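Long-range contacts in helianthamide (Stichodactyla helianthus, PDB 4X0N), which is a small sea-anemone peptide of the beta-defensin type that probably inhibits pancreatic alpha-amylase by binding at its active site: residues C6-G11 against H36-K41; G14-S19 against G31-H36. One frame throughout, in Å; residues are numbered along the deposited sequence.

Contact 1: residues C6-G11 against H36-K41; sequences CYIYHG and HLCCYK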
# COMPACT_ATOMS: atom_id res chain seq x y z
N CYS B 6 11.52 -13.96 -5.50
CA CYS B 6 12.16 -12.68 -5.72
C CYS B 6 11.28 -11.81 -6.59
O CYS B 6 11.15 -12.01 -7.80
CB CYS B 6 13.55 -12.87 -6.33
SG CYS B 6 13.67 -14.17 -7.58
N TYR B 7 10.66 -10.82 -5.94
CA TYR B 7 9.72 -9.92 -6.59
C TYR B 7 10.45 -8.89 -7.43
O TYR B 7 11.43 -8.30 -6.98
CB TYR B 7 8.86 -9.21 -5.54
CG TYR B 7 7.93 -8.17 -6.13
CD1 TYR B 7 6.71 -8.53 -6.67
CD2 TYR B 7 8.29 -6.83 -6.14
CE1 TYR B 7 5.86 -7.58 -7.21
CE2 TYR B 7 7.45 -5.87 -6.68
CZ TYR B 7 6.23 -6.25 -7.21
OH TYR B 7 5.40 -5.29 -7.74
N ILE B 8 9.97 -8.69 -8.65
CA ILE B 8 10.59 -7.76 -9.58
C ILE B 8 9.66 -6.59 -9.87
O ILE B 8 10.03 -5.43 -9.68
CB ILE B 8 11.04 -8.44 -10.88
CG1 ILE B 8 12.07 -9.53 -10.57
CG2 ILE B 8 11.60 -7.42 -11.86
CD1 ILE B 8 12.53 -10.29 -11.78
N TYR B 9 8.46 -6.90 -10.33
CA TYR B 9 7.47 -5.88 -10.63
C TYR B 9 6.08 -6.53 -10.67
O TYR B 9 5.97 -7.75 -10.55
CB TYR B 9 7.79 -5.18 -11.96
CG TYR B 9 6.93 -3.96 -12.22
CD1 TYR B 9 6.99 -2.86 -11.38
CD2 TYR B 9 6.05 -3.93 -13.29
CE1 TYR B 9 6.21 -1.75 -11.60
CE2 TYR B 9 5.26 -2.82 -13.52
CZ TYR B 9 5.35 -1.73 -12.67
OH TYR B 9 4.56 -0.62 -12.89
N HIS B 10 5.05 -5.72 -10.83
CA HIS B 10 3.66 -6.19 -10.83
C HIS B 10 3.40 -7.34 -11.80
O HIS B 10 3.43 -7.16 -13.02
CB HIS B 10 2.70 -5.03 -11.09
CG HIS B 10 2.94 -3.83 -10.22
ND1 HIS B 10 2.95 -3.91 -8.84
CD2 HIS B 10 3.17 -2.54 -10.52
CE1 HIS B 10 3.19 -2.71 -8.34
NE2 HIS B 10 3.33 -1.86 -9.34
N GLY B 11 3.15 -8.52 -11.25
CA GLY B 11 2.88 -9.70 -12.05
C GLY B 11 4.13 -10.47 -12.44
O GLY B 11 4.07 -11.42 -13.22
N HIS B 36 22.52 -15.59 -5.34
CA HIS B 36 21.94 -16.35 -6.43
C HIS B 36 21.33 -15.43 -7.48
O HIS B 36 21.28 -14.22 -7.30
CB HIS B 36 20.86 -17.30 -5.90
CG HIS B 36 21.39 -18.63 -5.45
ND1 HIS B 36 22.65 -19.07 -5.76
CD2 HIS B 36 20.81 -19.60 -4.71
CE1 HIS B 36 22.84 -20.27 -5.23
NE2 HIS B 36 21.74 -20.61 -4.59
N LEU B 37 20.86 -16.03 -8.57
CA LEU B 37 20.06 -15.33 -9.57
C LEU B 37 18.58 -15.41 -9.23
O LEU B 37 18.13 -16.36 -8.58
CB LEU B 37 20.29 -15.97 -10.95
CG LEU B 37 21.49 -15.54 -11.80
CD1 LEU B 37 22.79 -15.55 -11.02
CD2 LEU B 37 21.60 -16.43 -13.02
N CYS B 38 17.82 -14.42 -9.67
CA CYS B 38 16.37 -14.53 -9.65
C CYS B 38 15.89 -15.02 -11.02
O CYS B 38 16.12 -14.37 -12.03
CB CYS B 38 15.72 -13.18 -9.31
SG CYS B 38 13.91 -13.20 -9.35
N CYS B 39 15.22 -16.17 -11.03
CA CYS B 39 14.84 -16.82 -12.27
C CYS B 39 13.34 -16.71 -12.48
O CYS B 39 12.55 -17.33 -11.75
CB CYS B 39 15.27 -18.29 -12.26
SG CYS B 39 17.06 -18.55 -12.07
N TYR B 40 12.94 -15.93 -13.47
CA TYR B 40 11.53 -15.60 -13.64
C TYR B 40 11.08 -15.79 -15.08
O TYR B 40 11.89 -16.00 -15.98
CB TYR B 40 11.28 -14.15 -13.23
CG TYR B 40 12.04 -13.13 -14.06
CD1 TYR B 40 11.39 -12.38 -15.03
CD2 TYR B 40 13.40 -12.90 -13.86
CE1 TYR B 40 12.07 -11.45 -15.79
CE2 TYR B 40 14.09 -11.97 -14.62
CZ TYR B 40 13.42 -11.24 -15.58
OH TYR B 40 14.09 -10.31 -16.34
N LYS B 41 9.77 -15.72 -15.28
CA LYS B 41 9.18 -15.57 -16.60
C LYS B 41 8.22 -14.39 -16.54
O LYS B 41 7.52 -14.21 -15.54
CB LYS B 41 8.42 -16.83 -16.99
CG LYS B 41 9.18 -18.13 -16.79
CD LYS B 41 8.33 -19.33 -17.16
CE LYS B 41 9.02 -20.64 -16.81
NZ LYS B 41 9.20 -20.81 -15.34
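C6 joins C38 covalently, the two SG atoms 2.0 Å apart and the disulfide torsion at 91°, close to the quarter-turn usual for disulfides. On the C38 side the sulfur stands anti to its own backbone N (chi1 177°), which carries it away from strand 37-40 to meet C6. Two residues on, I8 sends its fully extended branch toward strand 37-40. Its terminal methyl, CD1, lies over one face of the Y40 ring, 3.6 Å from the centroid and 17° off the ring normal: a CH-pi contact made nearly from straight above, though shifted toward the CD2 side. The same CD1 is 4.0 Å from C38 SG. With an alanine in place of Y40 the ring is gone, and I8 CD1 would probably be left with a gap over it and the disulfide as its chief neighbour across the contact. I8 and Y9 both face V12 of strand 12-17, a classic beta bulge within strand 6-9; Y9 OH and both ring nitrogens of H10 hydrogen-bond to acidic side chains of another protein's chain. Such a buried disulfide between strands is consistent with a beta-defensin-like fold. The strand axes approach to 8.0 Å without being sheet neighbours: strand 12-17 lies between them in the order of the sheet, and Y40 also packs on V12 and on M27 of strand 25-27.

Contact 2: residues G14-S19 against G31-H36; sequences GICKAS and GVCEGH
The covalent tie is between C16 and C33, whose SG atoms are 2.0 Å apart with a disulfide torsion of -79°. Both CB atoms point toward the other segment, and the first torsions are alike, each sulfur beside its own backbone N and anti to its carbonyl carbon (chi1 -73° in C16, -71° in C33). The second kind of contact is a flat ring on a flat peptide. H36 lays one face of its imidazole over the K17-A18 linkage, with K17 C off toward the rim and A18 N above the ring centre at 3.7 Å from its plane. Beside this, H36 CB is 3.3 Å from K17 O, and A18 CB meets H36 CE1 at 3.7 Å. Backbone bonds fold the segment that carries C33 and H36: E34 N donates to G31 O over 3.1 Å, and a type I' turn from C33 to H36 is closed by a weak bond from H36 N to C33 O. K17 CB points away from that segment, and its NZ is in a salt bridge with E24. The disulfide pins the loop between strands 25-27 and 37-40, whose residues 31-33 form a 3-10 segment, to strand 12-17; C16 and C33 both also pack on C6 of strand 6-9.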
# COMPACT_ATOMS: atom_id res chain seq x y z
N GLY B 14 10.12 -14.15 -9.40
CA GLY B 14 10.95 -15.29 -9.74
C GLY B 14 11.28 -16.23 -8.59
O GLY B 14 10.83 -16.03 -7.45
N ILE B 15 12.10 -17.22 -8.89
CA ILE B 15 12.64 -18.15 -7.90
C ILE B 15 14.16 -18.02 -7.84
O ILE B 15 14.83 -18.04 -8.87
CB ILE B 15 12.28 -19.60 -8.25
CG1 ILE B 15 10.76 -19.79 -8.24
CG2 ILE B 15 12.94 -20.58 -7.29
CD1 ILE B 15 10.31 -21.19 -8.61
N CYS B 16 14.70 -17.91 -6.63
CA CYS B 16 16.14 -17.80 -6.43
C CYS B 16 16.86 -19.12 -6.71
O CYS B 16 16.64 -20.11 -6.02
CB CYS B 16 16.45 -17.34 -5.01
SG CYS B 16 16.06 -15.60 -4.71
N LYS B 17 17.71 -19.10 -7.73
CA LYS B 17 18.47 -20.28 -8.16
C LYS B 17 19.90 -19.88 -8.52
O LYS B 17 20.18 -18.70 -8.77
CB LYS B 17 17.84 -20.93 -9.39
CG LYS B 17 16.38 -21.34 -9.26
CD LYS B 17 15.87 -21.87 -10.59
CE LYS B 17 14.40 -22.25 -10.53
NZ LYS B 17 13.90 -22.73 -11.85
N ALA B 18 20.80 -20.86 -8.53
CA ALA B 18 22.17 -20.63 -8.97
C ALA B 18 22.23 -20.39 -10.48
O ALA B 18 23.01 -19.56 -10.95
CB ALA B 18 23.04 -21.81 -8.59
N SER B 19 21.42 -21.12 -11.23
CA SER B 19 21.29 -20.89 -12.67
C SER B 19 19.86 -21.13 -13.13
O SER B 19 19.15 -21.96 -12.57
CB SER B 19 22.28 -21.76 -13.45
OG SER B 19 21.98 -23.14 -13.30
N GLY B 31 19.18 -8.81 -3.40
CA GLY B 31 19.49 -9.17 -2.03
C GLY B 31 18.88 -10.45 -1.48
O GLY B 31 19.54 -11.19 -0.75
N VAL B 32 17.62 -10.71 -1.81
CA VAL B 32 16.90 -11.83 -1.22
C VAL B 32 17.35 -13.19 -1.75
O VAL B 32 17.04 -14.22 -1.16
CB VAL B 32 15.37 -11.70 -1.38
CG1 VAL B 32 14.86 -10.49 -0.62
CG2 VAL B 32 15.00 -11.62 -2.86
N CYS B 33 18.06 -13.18 -2.88
CA CYS B 33 18.61 -14.41 -3.43
C CYS B 33 19.96 -14.75 -2.79
O CYS B 33 20.43 -15.88 -2.89
CB CYS B 33 18.76 -14.30 -4.95
SG CYS B 33 17.18 -14.33 -5.84
N GLU B 34 20.56 -13.76 -2.13
CA GLU B 34 21.78 -13.96 -1.35
C GLU B 34 22.95 -14.46 -2.20
O GLU B 34 23.66 -15.39 -1.81
CB GLU B 34 21.52 -14.91 -0.18
CG GLU B 34 20.60 -14.31 0.88
CD GLU B 34 20.08 -15.35 1.85
OE1 GLU B 34 19.87 -16.51 1.42
OE2 GLU B 34 19.87 -15.01 3.03
N GLY B 35 23.15 -13.83 -3.36
CA GLY B 35 24.21 -14.23 -4.26
C GLY B 35 23.72 -15.03 -5.45
O GLY B 35 24.42 -15.14 -6.46
N HIS B 36 22.52 -15.59 -5.34
CA HIS B 36 21.94 -16.35 -6.43
C HIS B 36 21.33 -15.43 -7.48
O HIS B 36 21.28 -14.22 -7.30
CB HIS B 36 20.86 -17.30 -5.90
CG HIS B 36 21.39 -18.63 -5.45
ND1 HIS B 36 22.65 -19.07 -5.76
CD2 HIS B 36 20.81 -19.60 -4.71
CE1 HIS B 36 22.84 -20.27 -5.23
NE2 HIS B 36 21.74 -20.61 -4.59

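From the N terminus, the chain runs through strand 6-9, reverses through the short loop at 10-11 and returns as strand 12-17, where contact 2 opens; it then passes strand 25-27 and closes contact 2 at 31-36 before strand 37-40 completes contact 1. Contact 2 is thus nested inside the larger loop closed by contact 1; H36 lies in the ranges of both but touches its partners only in contact 2. Strand 12-17 links them: G14 N probably hydrogen-bonds to C6 O, and L37 N to K17 O. Of three disulfides, C6-C38 ties an outer strand to 37-40, C16-C33 ties 12-17 to a surface loop, and C20-C39 adds a third tie, illustrating covalent bracing of a 44-residue fold.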